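Local coordinates for protein cobalamin biosynthesis precorrin-6Y methylase (CbiE) (Archaeoglobus fulgidus, PDB 2BB3) that binds S-adenosyl-L-homocysteine and probably methylates a corrin precursor such as precorrin-6Y with S-adenosyl-L-methionine during adenosylcobalamin biosynthesis, at residues M23-G28 with K41-R46; A47-G52 with M83-E88; S124-A129 with H162-A167; L187-E192 with S206-I211. All blocks are in the same frame, centred on the assembly; numbering follows the deposited sequence. Where two conformers were deposited one is given.

Interaction 1: M23-G28 with K41-R46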
# COMPACT_ATOMS: atom_id res chain seq x y z
N MSE A 23 -11.52 -21.20 -8.80
CA MSE A 23 -10.75 -19.98 -8.66
C MSE A 23 -9.70 -20.08 -7.57
O MSE A 23 -9.90 -20.75 -6.55
CB MSE A 23 -11.69 -18.81 -8.33
CG MSE A 23 -12.47 -19.01 -7.05
SE MSE A 23 -11.52 -18.48 -5.45
CE MSE A 23 -13.05 -17.77 -4.50
N ILE A 24 -8.57 -19.41 -7.80
CA ILE A 24 -7.47 -19.41 -6.86
C ILE A 24 -7.31 -18.04 -6.20
O ILE A 24 -7.86 -17.05 -6.65
CB ILE A 24 -6.11 -19.72 -7.55
CG1 ILE A 24 -5.69 -18.56 -8.45
CG2 ILE A 24 -6.21 -21.01 -8.36
CD1 ILE A 24 -4.27 -18.66 -8.97
N TRP A 25 -6.55 -18.01 -5.11
CA TRP A 25 -6.27 -16.77 -4.42
C TRP A 25 -4.79 -16.45 -4.55
O TRP A 25 -3.96 -17.35 -4.63
CB TRP A 25 -6.60 -16.86 -2.93
CG TRP A 25 -8.02 -16.62 -2.56
CD1 TRP A 25 -9.00 -17.55 -2.41
CD2 TRP A 25 -8.61 -15.35 -2.22
NE1 TRP A 25 -10.16 -16.96 -1.98
CE2 TRP A 25 -9.95 -15.61 -1.86
CE3 TRP A 25 -8.14 -14.03 -2.17
CZ2 TRP A 25 -10.83 -14.60 -1.47
CZ3 TRP A 25 -9.02 -13.02 -1.78
CH2 TRP A 25 -10.35 -13.32 -1.42
N ILE A 26 -4.47 -15.17 -4.61
CA ILE A 26 -3.08 -14.73 -4.63
C ILE A 26 -3.09 -13.84 -3.41
O ILE A 26 -3.77 -12.82 -3.40
CB ILE A 26 -2.68 -13.91 -5.88
CG1 ILE A 26 -2.75 -14.79 -7.14
CG2 ILE A 26 -1.25 -13.41 -5.70
CD1 ILE A 26 -2.22 -14.12 -8.43
N VAL A 27 -2.36 -14.25 -2.37
CA VAL A 27 -2.32 -13.51 -1.12
C VAL A 27 -0.94 -12.97 -0.79
O VAL A 27 0.07 -13.60 -1.07
CB VAL A 27 -2.75 -14.42 0.06
CG1 VAL A 27 -4.00 -15.22 -0.33
CG2 VAL A 27 -1.64 -15.36 0.42
N GLY A 28 -0.90 -11.79 -0.18
CA GLY A 28 0.36 -11.21 0.19
C GLY A 28 0.84 -11.78 1.51
O GLY A 28 0.04 -12.08 2.41
N LYS A 41 -4.74 -15.46 6.56
CA LYS A 41 -4.55 -16.71 7.28
C LYS A 41 -5.69 -17.68 7.05
O LYS A 41 -5.48 -18.87 6.89
CB LYS A 41 -4.39 -16.44 8.79
CG LYS A 41 -3.21 -15.55 9.12
CD LYS A 41 -3.15 -15.20 10.61
CE LYS A 41 -2.32 -13.94 10.82
NZ LYS A 41 -2.04 -13.66 12.26
N GLU A 42 -6.92 -17.16 7.02
CA GLU A 42 -8.07 -18.02 6.80
C GLU A 42 -7.98 -18.64 5.41
O GLU A 42 -8.19 -19.84 5.25
CB GLU A 42 -9.36 -17.21 6.96
CG GLU A 42 -9.52 -16.61 8.36
CD GLU A 42 -10.75 -15.73 8.48
OE1 GLU A 42 -10.94 -15.10 9.56
OE2 GLU A 42 -11.53 -15.65 7.51
N ILE A 43 -7.67 -17.81 4.42
CA ILE A 43 -7.52 -18.30 3.06
C ILE A 43 -6.43 -19.36 3.05
O ILE A 43 -6.61 -20.44 2.50
CB ILE A 43 -7.11 -17.14 2.09
CG1 ILE A 43 -8.31 -16.21 1.86
CG2 ILE A 43 -6.64 -17.69 0.76
CD1 ILE A 43 -7.94 -14.87 1.29
N ILE A 44 -5.30 -19.06 3.70
CA ILE A 44 -4.19 -20.00 3.75
C ILE A 44 -4.48 -21.32 4.45
O ILE A 44 -4.12 -22.39 3.95
CB ILE A 44 -2.94 -19.33 4.39
CG1 ILE A 44 -2.38 -18.26 3.45
CG2 ILE A 44 -1.86 -20.37 4.64
CD1 ILE A 44 -1.27 -17.41 4.04
N GLU A 45 -5.19 -21.22 5.58
CA GLU A 45 -5.61 -22.34 6.42
C GLU A 45 -6.53 -23.32 5.69
O GLU A 45 -6.56 -24.51 6.00
CB GLU A 45 -6.34 -21.78 7.67
CG GLU A 45 -6.72 -22.80 8.75
CD GLU A 45 -7.88 -23.71 8.37
OE1 GLU A 45 -7.79 -24.93 8.65
OE2 GLU A 45 -8.88 -23.21 7.81
N ARG A 46 -7.26 -22.80 4.72
CA ARG A 46 -8.23 -23.57 3.94
C ARG A 46 -7.61 -24.17 2.68
O ARG A 46 -8.04 -25.21 2.20
CB ARG A 46 -9.41 -22.68 3.53
CG ARG A 46 -10.26 -22.15 4.67
CD ARG A 46 -11.18 -23.22 5.24
NE ARG A 46 -11.83 -22.79 6.48
CZ ARG A 46 -13.14 -22.76 6.67
NH1 ARG A 46 -13.97 -23.13 5.69
NH2 ARG A 46 -13.64 -22.37 7.84

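Interaction 2: A47-G52 with M83-E88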
# COMPACT_ATOMS: atom_id res chain seq x y z
N ALA A 47 -6.60 -23.49 2.13
CA ALA A 47 -5.96 -23.96 0.91
C ALA A 47 -5.54 -25.43 0.97
O ALA A 47 -5.21 -25.93 2.04
CB ALA A 47 -4.73 -23.08 0.59
N GLU A 48 -5.58 -26.11 -0.18
CA GLU A 48 -5.17 -27.51 -0.28
C GLU A 48 -3.72 -27.56 -0.73
O GLU A 48 -2.97 -28.44 -0.33
CB GLU A 48 -6.05 -28.27 -1.28
CG GLU A 48 -7.42 -28.65 -0.74
CD GLU A 48 -8.36 -29.18 -1.82
OE1 GLU A 48 -8.03 -30.21 -2.46
OE2 GLU A 48 -9.42 -28.56 -2.04
N VAL A 49 -3.33 -26.62 -1.60
CA VAL A 49 -1.96 -26.52 -2.06
C VAL A 49 -1.54 -25.05 -2.02
O VAL A 49 -2.32 -24.16 -2.38
CB VAL A 49 -1.77 -27.13 -3.51
CG1 VAL A 49 -2.70 -26.45 -4.52
CG2 VAL A 49 -0.32 -27.02 -3.94
N ILE A 50 -0.32 -24.79 -1.57
CA ILE A 50 0.17 -23.42 -1.47
C ILE A 50 1.42 -23.20 -2.31
O ILE A 50 2.44 -23.87 -2.11
CB ILE A 50 0.50 -23.07 0.01
CG1 ILE A 50 -0.74 -23.28 0.88
CG2 ILE A 50 0.99 -21.64 0.13
CD1 ILE A 50 -0.49 -23.07 2.36
N TYR A 51 1.35 -22.30 -3.28
CA TYR A 51 2.53 -22.00 -4.08
C TYR A 51 3.12 -20.66 -3.66
O TYR A 51 2.40 -19.79 -3.17
CB TYR A 51 2.20 -21.94 -5.57
CG TYR A 51 1.86 -23.28 -6.17
CD1 TYR A 51 0.55 -23.74 -6.18
CD2 TYR A 51 2.85 -24.08 -6.72
CE1 TYR A 51 0.24 -24.96 -6.73
CE2 TYR A 51 2.55 -25.32 -7.28
CZ TYR A 51 1.24 -25.74 -7.28
OH TYR A 51 0.91 -26.96 -7.80
N GLY A 52 4.42 -20.51 -3.86
CA GLY A 52 5.09 -19.27 -3.52
C GLY A 52 6.60 -19.44 -3.47
O GLY A 52 7.10 -20.55 -3.33
N MSE A 83 -2.73 -22.25 -12.17
CA MSE A 83 -4.08 -21.80 -12.47
C MSE A 83 -5.03 -22.97 -12.74
O MSE A 83 -6.05 -23.10 -12.08
CB MSE A 83 -4.03 -20.87 -13.69
CG MSE A 83 -5.07 -19.77 -13.71
SE MSE A 83 -4.25 -18.07 -14.15
CE MSE A 83 -3.55 -17.67 -12.40
N GLU A 84 -4.67 -23.82 -13.70
CA GLU A 84 -5.52 -24.96 -14.04
C GLU A 84 -5.67 -25.94 -12.88
O GLU A 84 -6.74 -26.52 -12.68
CB GLU A 84 -4.97 -25.69 -15.27
CG GLU A 84 -6.03 -26.46 -16.06
CD GLU A 84 -7.22 -25.59 -16.46
OE1 GLU A 84 -7.01 -24.54 -17.11
OE2 GLU A 84 -8.37 -25.96 -16.14
N GLU A 85 -4.60 -26.15 -12.11
CA GLU A 85 -4.69 -27.07 -10.98
C GLU A 85 -5.71 -26.54 -9.99
O GLU A 85 -6.23 -27.28 -9.16
CB GLU A 85 -3.33 -27.20 -10.28
CG GLU A 85 -3.18 -28.47 -9.45
CD GLU A 85 -2.49 -28.23 -8.13
OE1 GLU A 85 -1.67 -27.29 -8.04
OE2 GLU A 85 -2.75 -29.00 -7.17
N GLY A 86 -6.00 -25.25 -10.10
CA GLY A 86 -6.94 -24.63 -9.18
C GLY A 86 -8.38 -24.93 -9.53
O GLY A 86 -9.30 -24.43 -8.90
N ARG A 87 -8.58 -25.75 -10.56
CA ARG A 87 -9.93 -26.12 -10.96
C ARG A 87 -10.31 -27.39 -10.21
O ARG A 87 -11.48 -27.60 -9.88
CB ARG A 87 -10.00 -26.38 -12.46
CG ARG A 87 -11.39 -26.79 -12.93
CD ARG A 87 -11.36 -27.59 -14.22
NE ARG A 87 -12.68 -28.11 -14.57
CZ ARG A 87 -12.92 -28.93 -15.59
NH1 ARG A 87 -11.92 -29.34 -16.37
NH2 ARG A 87 -14.16 -29.34 -15.83
N GLU A 88 -9.32 -28.22 -9.93
CA GLU A 88 -9.53 -29.48 -9.23
C GLU A 88 -9.37 -29.34 -7.72
O GLU A 88 -10.04 -30.03 -6.95
CB GLU A 88 -8.54 -30.54 -9.73
CG GLU A 88 -7.36 -29.97 -10.52
CD GLU A 88 -6.05 -30.65 -10.18
OE1 GLU A 88 -5.13 -30.63 -11.03
OE2 GLU A 88 -5.92 -31.18 -9.06

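Interaction 3: S124-A129 with H162-A167. With SAH (S-adenosyl-L-homocysteine), chain C.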
# COMPACT_ATOMS: atom_id res chain seq x y z
N SER A 124 3.31 -3.90 1.81
CA SER A 124 4.43 -3.92 0.88
C SER A 124 5.67 -3.21 1.39
O SER A 124 5.61 -2.43 2.34
CB SER A 124 4.02 -3.29 -0.46
OG SER A 124 3.74 -1.92 -0.31
N SER A 125 6.79 -3.48 0.73
CA SER A 125 8.04 -2.85 1.12
C SER A 125 7.88 -1.37 0.83
O SER A 125 8.54 -0.51 1.45
CB SER A 125 9.21 -3.45 0.32
OG SER A 125 9.00 -3.34 -1.08
N VAL A 126 7.00 -1.06 -0.11
CA VAL A 126 6.72 0.32 -0.44
C VAL A 126 6.12 1.01 0.78
O VAL A 126 6.53 2.11 1.15
CB VAL A 126 5.75 0.45 -1.65
CG1 VAL A 126 5.11 1.87 -1.67
CG2 VAL A 126 6.53 0.21 -2.94
N GLN A 127 5.16 0.37 1.43
CA GLN A 127 4.55 0.95 2.62
C GLN A 127 5.52 1.09 3.77
O GLN A 127 5.52 2.09 4.49
CB GLN A 127 3.37 0.09 3.09
CG GLN A 127 2.11 0.28 2.28
CD GLN A 127 1.10 -0.79 2.56
OE1 GLN A 127 1.20 -1.89 2.01
NE2 GLN A 127 0.14 -0.50 3.45
N VAL A 128 6.36 0.07 3.95
CA VAL A 128 7.33 0.13 5.04
C VAL A 128 8.30 1.29 4.81
O VAL A 128 8.60 2.03 5.74
CB VAL A 128 8.08 -1.23 5.17
CG1 VAL A 128 9.23 -1.12 6.15
CG2 VAL A 128 7.10 -2.31 5.63
N ALA A 129 8.76 1.48 3.56
CA ALA A 129 9.68 2.58 3.24
C ALA A 129 9.02 3.95 3.47
O ALA A 129 9.61 4.86 4.06
CB ALA A 129 10.18 2.47 1.77
N HIS A 162 7.97 12.55 -6.12
CA HIS A 162 9.22 11.97 -5.69
C HIS A 162 9.12 10.60 -6.36
O HIS A 162 8.04 10.17 -6.73
CB HIS A 162 9.25 11.68 -4.18
CG HIS A 162 8.97 12.87 -3.33
ND1 HIS A 162 9.67 14.04 -3.42
CD2 HIS A 162 8.11 13.02 -2.28
CE1 HIS A 162 9.28 14.87 -2.47
NE2 HIS A 162 8.33 14.27 -1.77
N LEU A 163 10.24 9.91 -6.51
CA LEU A 163 10.20 8.58 -7.07
C LEU A 163 10.53 7.60 -5.95
O LEU A 163 11.38 7.86 -5.10
CB LEU A 163 11.22 8.41 -8.20
CG LEU A 163 10.94 9.16 -9.51
CD1 LEU A 163 11.98 8.73 -10.55
CD2 LEU A 163 9.54 8.85 -10.02
N LEU A 164 9.82 6.48 -5.95
CA LEU A 164 10.08 5.41 -5.00
C LEU A 164 10.31 4.24 -5.97
O LEU A 164 9.38 3.69 -6.54
CB LEU A 164 8.86 5.16 -4.10
CG LEU A 164 9.21 4.56 -2.73
CD1 LEU A 164 10.09 5.55 -1.96
CD2 LEU A 164 7.96 4.26 -1.94
N ILE A 165 11.58 3.89 -6.16
CA ILE A 165 11.94 2.85 -7.11
C ILE A 165 12.21 1.50 -6.44
O ILE A 165 13.00 1.42 -5.52
CB ILE A 165 13.22 3.25 -7.89
CG1 ILE A 165 13.03 4.63 -8.53
CG2 ILE A 165 13.55 2.21 -8.95
CD1 ILE A 165 14.35 5.29 -8.97
N LEU A 166 11.53 0.47 -6.90
CA LEU A 166 11.79 -0.86 -6.36
C LEU A 166 12.96 -1.37 -7.19
O LEU A 166 12.79 -1.68 -8.37
CB LEU A 166 10.57 -1.77 -6.50
CG LEU A 166 9.30 -1.27 -5.79
CD1 LEU A 166 8.46 -2.43 -5.37
CD2 LEU A 166 9.66 -0.47 -4.57
N ALA A 167 14.14 -1.43 -6.59
CA ALA A 167 15.30 -1.85 -7.35
C ALA A 167 16.01 -3.07 -6.78
O ALA A 167 15.74 -3.52 -5.68
CB ALA A 167 16.30 -0.68 -7.45
N SAH C . 5.39 -7.60 -3.76
CA SAH C . 6.47 -6.98 -3.12
CB SAH C . 7.52 -6.50 -4.12
CG SAH C . 8.22 -7.42 -5.10
SD SAH C . 9.16 -6.71 -6.44
C SAH C . 5.93 -5.93 -2.21
O SAH C . 6.76 -5.54 -1.50
OXT SAH C . 4.79 -5.55 -2.28
C5' SAH C . 10.62 -6.95 -5.46
C4' SAH C . 11.31 -5.67 -5.03
O4' SAH C . 10.75 -5.07 -3.92
C3' SAH C . 12.79 -5.75 -4.80
O3' SAH C . 13.54 -5.71 -5.93
C2' SAH C . 12.98 -4.56 -3.93
O2' SAH C . 13.23 -3.43 -4.64
C1' SAH C . 11.69 -4.40 -3.22
N9 SAH C . 11.74 -5.00 -1.91
C8 SAH C . 11.12 -6.09 -1.56
N7 SAH C . 11.30 -6.37 -0.32
C5 SAH C . 12.05 -5.45 0.17
C6 SAH C . 12.54 -5.25 1.42
N6 SAH C . 12.32 -6.05 2.40
N1 SAH C . 13.28 -4.19 1.63
C2 SAH C . 13.55 -3.34 0.64
N3 SAH C . 13.06 -3.55 -0.56
C4 SAH C . 12.33 -4.59 -0.81

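Interaction 4: L187-E192 with S206-I211. With SAH (S-adenosyl-L-homocysteine), chain C.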
# COMPACT_ATOMS: atom_id res chain seq x y z
N LEU A 187 14.53 -3.87 4.25
CA LEU A 187 13.61 -3.42 5.27
C LEU A 187 13.07 -4.62 6.05
O LEU A 187 12.63 -5.62 5.46
CB LEU A 187 12.46 -2.63 4.65
CG LEU A 187 12.94 -1.31 4.03
CD1 LEU A 187 11.78 -0.58 3.35
CD2 LEU A 187 13.54 -0.42 5.12
N CYS A 188 13.15 -4.52 7.37
CA CYS A 188 12.66 -5.58 8.25
C CYS A 188 13.41 -6.90 8.16
O CYS A 188 12.88 -7.93 8.56
CB CYS A 188 11.19 -5.82 7.97
SG CYS A 188 10.10 -4.70 8.86
N MSE A 189 14.62 -6.88 7.62
CA MSE A 189 15.41 -8.10 7.53
C MSE A 189 16.68 -7.90 8.37
O MSE A 189 17.01 -6.76 8.74
CB MSE A 189 15.79 -8.39 6.08
CG MSE A 189 14.59 -8.57 5.14
SE MSE A 189 15.12 -8.67 3.28
CE MSE A 189 13.39 -8.61 2.50
N GLU A 190 17.37 -8.99 8.65
CA GLU A 190 18.58 -8.93 9.44
C GLU A 190 19.50 -7.77 9.06
O GLU A 190 19.94 -7.00 9.92
CB GLU A 190 19.36 -10.24 9.28
CG GLU A 190 19.90 -10.47 7.87
CD GLU A 190 21.37 -10.09 7.73
OE1 GLU A 190 21.83 -9.91 6.58
OE2 GLU A 190 22.06 -9.99 8.76
N GLY A 191 19.75 -7.63 7.77
CA GLY A 191 20.68 -6.62 7.31
C GLY A 191 20.10 -5.29 6.89
O GLY A 191 20.66 -4.63 6.02
N GLU A 192 18.99 -4.89 7.50
CA GLU A 192 18.35 -3.63 7.17
C GLU A 192 19.29 -2.43 7.30
O GLU A 192 19.94 -2.25 8.33
CB GLU A 192 17.13 -3.39 8.08
CG GLU A 192 16.45 -2.06 7.83
CD GLU A 192 15.31 -1.78 8.78
OE1 GLU A 192 15.41 -0.79 9.54
OE2 GLU A 192 14.32 -2.54 8.79
N SER A 206 22.35 -4.51 -2.41
CA SER A 206 21.29 -5.45 -2.08
C SER A 206 20.22 -5.53 -3.16
O SER A 206 19.88 -4.52 -3.80
CB SER A 206 20.62 -5.06 -0.78
OG SER A 206 19.57 -5.96 -0.47
N ASP A 207 19.68 -6.73 -3.38
CA ASP A 207 18.61 -6.88 -4.36
C ASP A 207 17.26 -6.45 -3.80
O ASP A 207 16.27 -6.42 -4.51
CB ASP A 207 18.54 -8.32 -4.87
CG ASP A 207 19.68 -8.64 -5.81
OD1 ASP A 207 20.11 -7.72 -6.55
OD2 ASP A 207 20.13 -9.81 -5.82
N TYR A 208 17.24 -6.11 -2.51
CA TYR A 208 16.03 -5.63 -1.87
C TYR A 208 16.29 -4.17 -1.53
O TYR A 208 16.48 -3.82 -0.36
CB TYR A 208 15.74 -6.42 -0.60
CG TYR A 208 15.54 -7.88 -0.90
CD1 TYR A 208 16.58 -8.80 -0.71
CD2 TYR A 208 14.35 -8.34 -1.47
CE1 TYR A 208 16.45 -10.13 -1.10
CE2 TYR A 208 14.21 -9.68 -1.87
CZ TYR A 208 15.26 -10.56 -1.68
OH TYR A 208 15.16 -11.85 -2.11
N THR A 209 16.32 -3.33 -2.56
CA THR A 209 16.61 -1.92 -2.37
C THR A 209 15.53 -0.99 -2.87
O THR A 209 15.11 -1.05 -4.03
CB THR A 209 17.93 -1.53 -3.10
OG1 THR A 209 19.00 -2.34 -2.59
CG2 THR A 209 18.28 -0.07 -2.87
N ILE A 210 15.04 -0.13 -1.99
CA ILE A 210 14.06 0.83 -2.45
C ILE A 210 14.84 2.12 -2.55
O ILE A 210 15.60 2.45 -1.64
CB ILE A 210 12.83 0.91 -1.52
CG1 ILE A 210 11.93 -0.32 -1.78
CG2 ILE A 210 12.05 2.19 -1.80
CD1 ILE A 210 10.74 -0.43 -0.87
N ILE A 211 14.71 2.80 -3.69
CA ILE A 211 15.47 4.03 -3.93
C ILE A 211 14.54 5.24 -3.88
O ILE A 211 13.70 5.38 -4.75
CB ILE A 211 16.14 3.99 -5.31
CG1 ILE A 211 17.16 2.84 -5.37
CG2 ILE A 211 16.79 5.34 -5.62
CD1 ILE A 211 17.91 2.74 -6.73
N SAH C . 5.39 -7.60 -3.76
CA SAH C . 6.47 -6.98 -3.12
CB SAH C . 7.52 -6.50 -4.12
CG SAH C . 8.22 -7.42 -5.10
SD SAH C . 9.16 -6.71 -6.44
C SAH C . 5.93 -5.93 -2.21
O SAH C . 6.76 -5.54 -1.50
OXT SAH C . 4.79 -5.55 -2.28
C5' SAH C . 10.62 -6.95 -5.46
C4' SAH C . 11.31 -5.67 -5.03
O4' SAH C . 10.75 -5.07 -3.92
C3' SAH C . 12.79 -5.75 -4.80
O3' SAH C . 13.54 -5.71 -5.93
C2' SAH C . 12.98 -4.56 -3.93
O2' SAH C . 13.23 -3.43 -4.64
C1' SAH C . 11.69 -4.40 -3.22
N9 SAH C . 11.74 -5.00 -1.91
C8 SAH C . 11.12 -6.09 -1.56
N7 SAH C . 11.30 -6.37 -0.32
C5 SAH C . 12.05 -5.45 0.17
C6 SAH C . 12.54 -5.25 1.42
N6 SAH C . 12.32 -6.05 2.40
N1 SAH C . 13.28 -4.19 1.63
C2 SAH C . 13.55 -3.34 0.64
N3 SAH C . 13.06 -3.55 -0.56
C4 SAH C . 12.33 -4.59 -0.81

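Interaction 1: M23-G28 with K41-R46
CD1 of I43 sits over one face of the W25 indole, within the helix-on-sheet layer of a beta-alpha-beta crossover: strand 23-28 and strand 49-52 belong to one parallel sheet, and helix 38-46 links them. I43 CD1 lies 3.5 Å from the centroid of the six-membered ring of W25, 10° off the ring normal, which identifies a CH-pi contact. The two side chains cross at about a right angle, and chi2 of W25 (93°) sets the ring with a face to I43 CD1. The other branch of I43, with CG2 anti to the backbone N, reaches W25 CG at 3.8 Å and V27 CG1 at an equal 3.8 Å, filling the step between the two strand side chains. Without the indole, as with an alanine here, I43 CD1 would probably lose its aromatic partner and a gap would open beneath the helix.

The segment axes approach to 9.6 Å at 131°. Backbone bonds from W25 to V91 and V93 fix the strand beside 91-95, while K118 and E120 of strand 116-120 touch the W25 side chain. V27 and I44 both rest on I94 of strand 91-95, and their own meeting is looser, with V27 CG2 4.2 Å from I44 CD1.

Interaction 2: A47-G52 with M83-E88
Y51 and E85 are joined by a hydrogen bond from the phenol to the carboxylate, the polar link between strand 49-52 and helix 76-88. In sequence order, the helical segment begins with M83, a selenomethionine whose side chain packs on I24 and V115 instead of strand 49-52. E85 then carries the contact. Its CG lies anti to the backbone N (chi1 -159°) and the chain bends at chi2, which brings the carboxylate down to the strand. Y51 OH donates to E85 OE1 at 2.6 Å. That oxygen lies in the plane of the tyrosine ring at its edge, whereas the phenol meets it from above the carboxylate, 38° out of plane; the two planes stand 83° apart. E85 was modelled in two conformers, so this geometry describes one of them. V49 CG1 comes to 3.7 Å from E85 OE2, an apolar methyl beside an oxygen that also forms a salt bridge with R89. A phenylalanine in place of Y51 would probably leave E85 OE1 without its phenol donor and the carboxylate, held by R89 at OE2, freer to turn. At G86 the backbone itself packs, its CA against the side chain of I24. V49 is paired through its backbone with E90 and A92. E85 on V49 and Y51, and M83 and G86 on I24, mark a helix laid on the parallel sheet of an alpha/beta domain.

Interaction 3: S124-A129 with H162-A167
V126 forks against two leucines of strand 162-167, and this apolar meeting is the tight part of the contact. With CG1 anti to the backbone N (chi1 161°), that methyl faces L164 CD2 at 3.7 Å, while CG2 meets L166 CD2 at 3.6 Å. The branching at CB thus seats one methyl on each leucine, and the side chains of V126 and L166 cross at about a right angle. Beneath them the axes of helix 125-129 and the strand come within 10.1 Å at an angle of 134°.

Toward the bound S-adenosyl-L-homocysteine the protein-protein packing thins: S125 OG is 4.4 Å from L166 CD1, and the ligand lies alongside. S125 N donates to its carboxylate atom O at 3.0 Å and a nearly straight 175°, and S125 OG donates to the same oxygen. A167 O lies 2.7 Å from O2' of the ligand and also near O3'. S124 and Q127 close a capping box, S124 N to Q127 OE1 at 2.9 Å and Q127 N to S124 OG at 3.2 Å. The carboxylate thus lies at the amino end of a capped helix, whose dipole would probably help to stabilise its negative charge.

Interaction 4: L187-E192 with S206-I211
E192 OE2 is gripped twice: C188 N donates to its anti lone pair at 2.7 Å, nearly straight at 166°, and R132 adds a salt bridge. With the type I turn from M189 to E192, these bonds fold 187-192 into a compact loop. Across the contact the selenomethionine M189 has CG anti to the carbonyl carbon (chi1 -59°) and an extended chain beyond, which carries SE to the Y208 ring. SE of M189 stands obliquely to that Y208 ring, 4.6 Å from its centroid and 27° off the normal, a Met-aromatic contact; a clash with the ligand makes the place of M189 CE doubtful. L187 CD1 also approaches I210 CD1, at 4.3 Å.

The adenine of S-adenosyl-L-homocysteine is held between the two segments. L187 N donates to its N1 at 2.9 Å through a bent bond, and N6 appears to return one to L187 O, less surely because N6 is the clashing atom. I210 CG1 packs 3.6 Å from N3. D207 O lies near the ribose O3', and T209 O near O2'. An ST turn, Y208 N to S206 OG at 3.1 Å, precedes the strand, and T209 OG1 donates to S206 O at 2.6 Å.

Outward, a disulfide ties C188 to C32, and R55 makes a cation-pi contact with Y208. L187 rests on V128 and A129 of helix 125-133, while strand 209-213 runs antiparallel between strands 162-167 and 180-185.

From the N terminus the four contacts follow in series; none nests in or crosses another. Interaction 1 closes a loop of 12 residues, and interaction 2 opens at the next residue and closes one of 30. They touch through I24 with M83 and G86 and through I44 with I50, so helices 38-46 and 76-88 are tied to one parallel sheet. Interaction 3 closes 32 residues and interaction 4 a shorter 13, both in the mixed-sheet half beyond the chain's centre. There strands 162-167 and 209-213 are neighbours, A167 N lying 2.8 Å from T209 O, and both contacts touch the ligand. Centres of interactions 1 and 3 are about 25 Å apart.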